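Local coordinates for protein phospho-furanose lactonase (Mycoplasma synoviae, PDB 3OVG) that hydrolyses the lactone ring of phosphorylated sugar lactones such as D-xylono-1,4-lactone 5-phosphate, using two zinc ions in each subunit, at residues A[193-198]-A[223-228]. Sequence-based numbering, arbitrary orientation.
Sequences TMALEV and KYYYEK
Tyr225 reaches across from the first turn of helix 223-233 and sets its phenol oxygen against the opening turn of helix 195-205, an instructive case of a side chain accepting from an amide at a helix start. The nearly linear bond from Leu196 N to Tyr225 OH measures 2.9 Å, with an N-H...O angle of 169°, and Ala195 N lies 2.8 Å from the same OH. Such amides lack carbonyl partners from a preceding turn; Met194, a selenomethionine here, occupies the N-cap, and its O accepts the first helical bond, from Val198 N. Tyr225 has CG anti to its own backbone N (chi1 -173°), which carries the ring away from its helix and across the gap.

A water adds a polar link: it donates to Glu197 OE1 and lies 2.6 Å from Tyr225 OH. The chain of Glu197 bends at chi2, bringing the carboxylate back beside the phenol end, its plane 14° from that of the ring. The other oxygen, OE2, forms a salt bridge with Arg301 of the second subunit, which also packs on Tyr225, so the subunit interface borders this cluster.

In the (beta/alpha)8 barrel of the phosphotriesterase family, these are successive outer helices, following strands 185-190 and 212-215. Strand 185-190 carries His188, and strand 212-215 leads directly into His216, both zinc ligands; the side chain of Thr193 remains about 12 Å from a zinc ion.

Apolar contacts flank the phenol at the two ring carbons ortho to the hydroxyl: Ala195 CB is 4.0 Å from Tyr225 CE2, while Leu196 CB approaches Tyr225 CE1. Farther along, Leu196 CD2 meets Lys228 CE at 3.8 Å, the lysine contributing its aliphatic chain while its NZ pairs with Glu232.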
ATOM      1  N   THR A 193      24.370   2.816 -11.752  1.00 12.66           N
ATOM      2  CA  THR A 193      24.108   3.600 -12.960  1.00 14.09           C
ATOM      3  C   THR A 193      24.758   5.004 -12.920  1.00 14.93           C
ATOM      4  O   THR A 193      24.979   5.600 -11.841  1.00 12.96           O
ATOM      5  CB  THR A 193      22.594   3.785 -13.232  1.00 15.30           C
ATOM      6  OG1 THR A 193      21.982   4.542 -12.155  1.00 15.10           O
ATOM      7  CG2 THR A 193      21.874   2.438 -13.408  1.00 15.41           C
HETATM    8  N   MSE A 194      25.027   5.524 -14.119  1.00 15.32           N
HETATM    9  CA  MSE A 194      25.578   6.871 -14.316  1.00 15.52           C
HETATM   10  C   MSE A 194      26.968   7.058 -13.726  1.00 15.34           C
HETATM   11  O   MSE A 194      27.423   8.196 -13.523  1.00 14.62           O
HETATM   12  CB  MSE A 194      24.647   7.921 -13.701  1.00 16.82           C
HETATM   13  CG  MSE A 194      23.196   7.761 -14.116  1.00 16.52           C
HETATM   14 SE   MSE A 194      22.994   7.952 -16.063  1.00 27.42          SE
HETATM   15  CE  MSE A 194      23.372   9.917 -16.277  1.00 18.24           C
ATOM     16  N   ALA A 195      27.656   5.954 -13.464  1.00 15.71           N
ATOM     17  CA  ALA A 195      28.948   6.046 -12.781  1.00 16.64           C
ATOM     18  C   ALA A 195      29.975   6.796 -13.646  1.00 15.63           C
ATOM     19  O   ALA A 195      30.748   7.616 -13.151  1.00 13.97           O
ATOM     20  CB  ALA A 195      29.448   4.676 -12.426  1.00 14.78           C
ATOM     21  N   LEU A 196      29.967   6.506 -14.946  1.00 15.92           N
ATOM     22  CA  LEU A 196      30.880   7.157 -15.878  1.00 15.32           C
ATOM     23  C   LEU A 196      30.657   8.677 -15.802  1.00 16.02           C
ATOM     24  O   LEU A 196      31.588   9.472 -15.761  1.00 16.94           O
ATOM     25  CB  LEU A 196      30.581   6.663 -17.299  1.00 16.70           C
ATOM     26  CG  LEU A 196      31.423   7.264 -18.421  1.00 17.85           C
ATOM     27  CD1 LEU A 196      32.932   7.019 -18.150  1.00 16.82           C
ATOM     28  CD2 LEU A 196      31.000   6.694 -19.759  1.00 17.02           C
ATOM     29  N   GLU A 197      29.395   9.062 -15.779  1.00 15.58           N
ATOM     30  CA  GLU A 197      29.027  10.452 -15.868  1.00 16.16           C
ATOM     31  C   GLU A 197      29.333  11.189 -14.548  1.00 15.28           C
ATOM     32  O   GLU A 197      29.822  12.299 -14.570  1.00 16.48           O
ATOM     33  CB  GLU A 197      27.558  10.573 -16.292  1.00 17.09           C
ATOM     34  CG  GLU A 197      27.315  10.198 -17.784  1.00 17.56           C
ATOM     35  CD  GLU A 197      27.392   8.695 -18.020  1.00 17.43           C
ATOM     36  OE1 GLU A 197      27.061   7.933 -17.102  1.00 18.17           O
ATOM     37  OE2 GLU A 197      27.778   8.265 -19.108  1.00 20.12           O
ATOM     38  N   VAL A 198      29.074  10.557 -13.412  1.00 16.42           N
ATOM     39  CA  VAL A 198      29.516  11.095 -12.131  1.00 15.70           C
ATOM     40  C   VAL A 198      31.029  11.409 -12.176  1.00 15.06           C
ATOM     41  O   VAL A 198      31.454  12.543 -11.879  1.00 15.09           O
ATOM     42  CB  VAL A 198      29.214  10.138 -11.010  1.00 15.24           C
ATOM     43  CG1 VAL A 198      30.091  10.491  -9.787  1.00 14.97           C
ATOM     44  CG2 VAL A 198      27.724  10.203 -10.702  1.00 15.44           C
ATOM     45  N   LYS A 223      31.355  -6.020 -16.534  1.00 16.76           N
ATOM     46  CA  LYS A 223      32.799  -5.900 -16.427  1.00 17.20           C
ATOM     47  C   LYS A 223      33.385  -4.893 -17.417  1.00 17.54           C
ATOM     48  O   LYS A 223      34.427  -4.291 -17.137  1.00 18.88           O
ATOM     49  CB  LYS A 223      33.490  -7.259 -16.562  1.00 18.74           C
ATOM     50  CG  LYS A 223      33.474  -7.836 -17.962  1.00 17.37           C
ATOM     51  CD  LYS A 223      33.591  -9.361 -17.862  1.00 18.93           C
ATOM     52  CE  LYS A 223      33.902 -10.001 -19.217  1.00 19.29           C
ATOM     53  NZ  LYS A 223      34.227 -11.436 -18.989  1.00 23.11           N
ATOM     54  N   TYR A 224      32.702  -4.715 -18.550  1.00 16.83           N
ATOM     55  CA  TYR A 224      33.143  -3.824 -19.616  1.00 18.34           C
ATOM     56  C   TYR A 224      32.962  -2.389 -19.164  1.00 15.67           C
ATOM     57  O   TYR A 224      33.821  -1.545 -19.373  1.00 13.29           O
ATOM     58  CB  TYR A 224      32.357  -4.101 -20.922  1.00 16.80           C
ATOM     59  CG  TYR A 224      32.494  -5.537 -21.386  1.00 17.93           C
ATOM     60  CD1 TYR A 224      33.695  -6.004 -21.908  1.00 21.90           C
ATOM     61  CD2 TYR A 224      31.448  -6.432 -21.259  1.00 19.91           C
ATOM     62  CE1 TYR A 224      33.842  -7.351 -22.331  1.00 21.97           C
ATOM     63  CE2 TYR A 224      31.564  -7.761 -21.682  1.00 20.87           C
ATOM     64  CZ  TYR A 224      32.766  -8.208 -22.206  1.00 21.73           C
ATOM     65  OH  TYR A 224      32.876  -9.508 -22.619  1.00 24.54           O
ATOM     66  N   TYR A 225      31.818  -2.137 -18.549  1.00 17.02           N
ATOM     67  CA  TYR A 225      31.515  -0.831 -17.986  1.00 17.57           C
ATOM     68  C   TYR A 225      32.523  -0.480 -16.885  1.00 16.11           C
ATOM     69  O   TYR A 225      32.986   0.642 -16.827  1.00 16.50           O
ATOM     70  CB  TYR A 225      30.070  -0.817 -17.446  1.00 17.63           C
ATOM     71  CG  TYR A 225      29.571   0.558 -16.974  1.00 18.35           C
ATOM     72  CD1 TYR A 225      29.575   1.653 -17.836  1.00 14.18           C
ATOM     73  CD2 TYR A 225      29.080   0.738 -15.674  1.00 15.76           C
ATOM     74  CE1 TYR A 225      29.127   2.912 -17.414  1.00 18.46           C
ATOM     75  CE2 TYR A 225      28.635   1.979 -15.237  1.00 15.72           C
ATOM     76  CZ  TYR A 225      28.647   3.065 -16.115  1.00 20.17           C
ATOM     77  OH  TYR A 225      28.173   4.296 -15.694  1.00 17.24           O
ATOM     78  N   TYR A 226      32.852  -1.440 -16.011  1.00 15.48           N
ATOM     79  CA  TYR A 226      33.781  -1.198 -14.909  1.00 16.33           C
ATOM     80  C   TYR A 226      35.107  -0.715 -15.503  1.00 17.25           C
ATOM     81  O   TYR A 226      35.722   0.279 -15.080  1.00 14.65           O
ATOM     82  CB  TYR A 226      34.073  -2.497 -14.116  1.00 12.43           C
ATOM     83  CG  TYR A 226      32.940  -3.038 -13.290  1.00 14.26           C
ATOM     84  CD1 TYR A 226      31.773  -2.309 -13.088  1.00 15.02           C
ATOM     85  CD2 TYR A 226      33.057  -4.281 -12.658  1.00 15.78           C
ATOM     86  CE1 TYR A 226      30.738  -2.829 -12.309  1.00 14.28           C
ATOM     87  CE2 TYR A 226      32.034  -4.799 -11.891  1.00 15.59           C
ATOM     88  CZ  TYR A 226      30.887  -4.074 -11.711  1.00 15.65           C
ATOM     89  OH  TYR A 226      29.884  -4.596 -10.923  1.00 15.86           O
ATOM     90  N   GLU A 227      35.521  -1.455 -16.516  1.00 15.12           N
ATOM     91  CA  GLU A 227      36.787  -1.231 -17.150  1.00 18.30           C
ATOM     92  C   GLU A 227      36.812   0.134 -17.858  1.00 16.47           C
ATOM     93  O   GLU A 227      37.804   0.879 -17.755  1.00 15.65           O
ATOM     94  CB  GLU A 227      37.062  -2.392 -18.128  1.00 16.91           C
ATOM     95  CG  GLU A 227      38.264  -2.163 -18.974  1.00 20.00           C
ATOM     96  CD  GLU A 227      38.502  -3.356 -19.915  1.00 20.54           C
ATOM     97  OE1 GLU A 227      37.511  -4.038 -20.274  1.00 18.33           O
ATOM     98  OE2 GLU A 227      39.671  -3.577 -20.282  1.00 21.21           O
ATOM     99  N   LYS A 228      35.710   0.446 -18.546  1.00 17.35           N
ATOM    100  CA  LYS A 228      35.531   1.711 -19.254  1.00 16.81           C
ATOM    101  C   LYS A 228      35.673   2.896 -18.300  1.00 16.82           C
ATOM    102  O   LYS A 228      36.361   3.896 -18.605  1.00 17.31           O
ATOM    103  CB  LYS A 228      34.145   1.777 -19.920  1.00 16.02           C
ATOM    104  CG  LYS A 228      33.916   3.046 -20.807  1.00 15.80           C
ATOM    105  CD  LYS A 228      32.473   3.087 -21.360  1.00 17.45           C
ATOM    106  CE  LYS A 228      32.226   4.190 -22.393  1.00 15.81           C
ATOM    107  NZ  LYS A 228      33.235   4.176 -23.507  1.00 18.39           N
TER
HETATM  108  O   HOH W   1      26.796   5.387 -17.677  1.00 15.71           O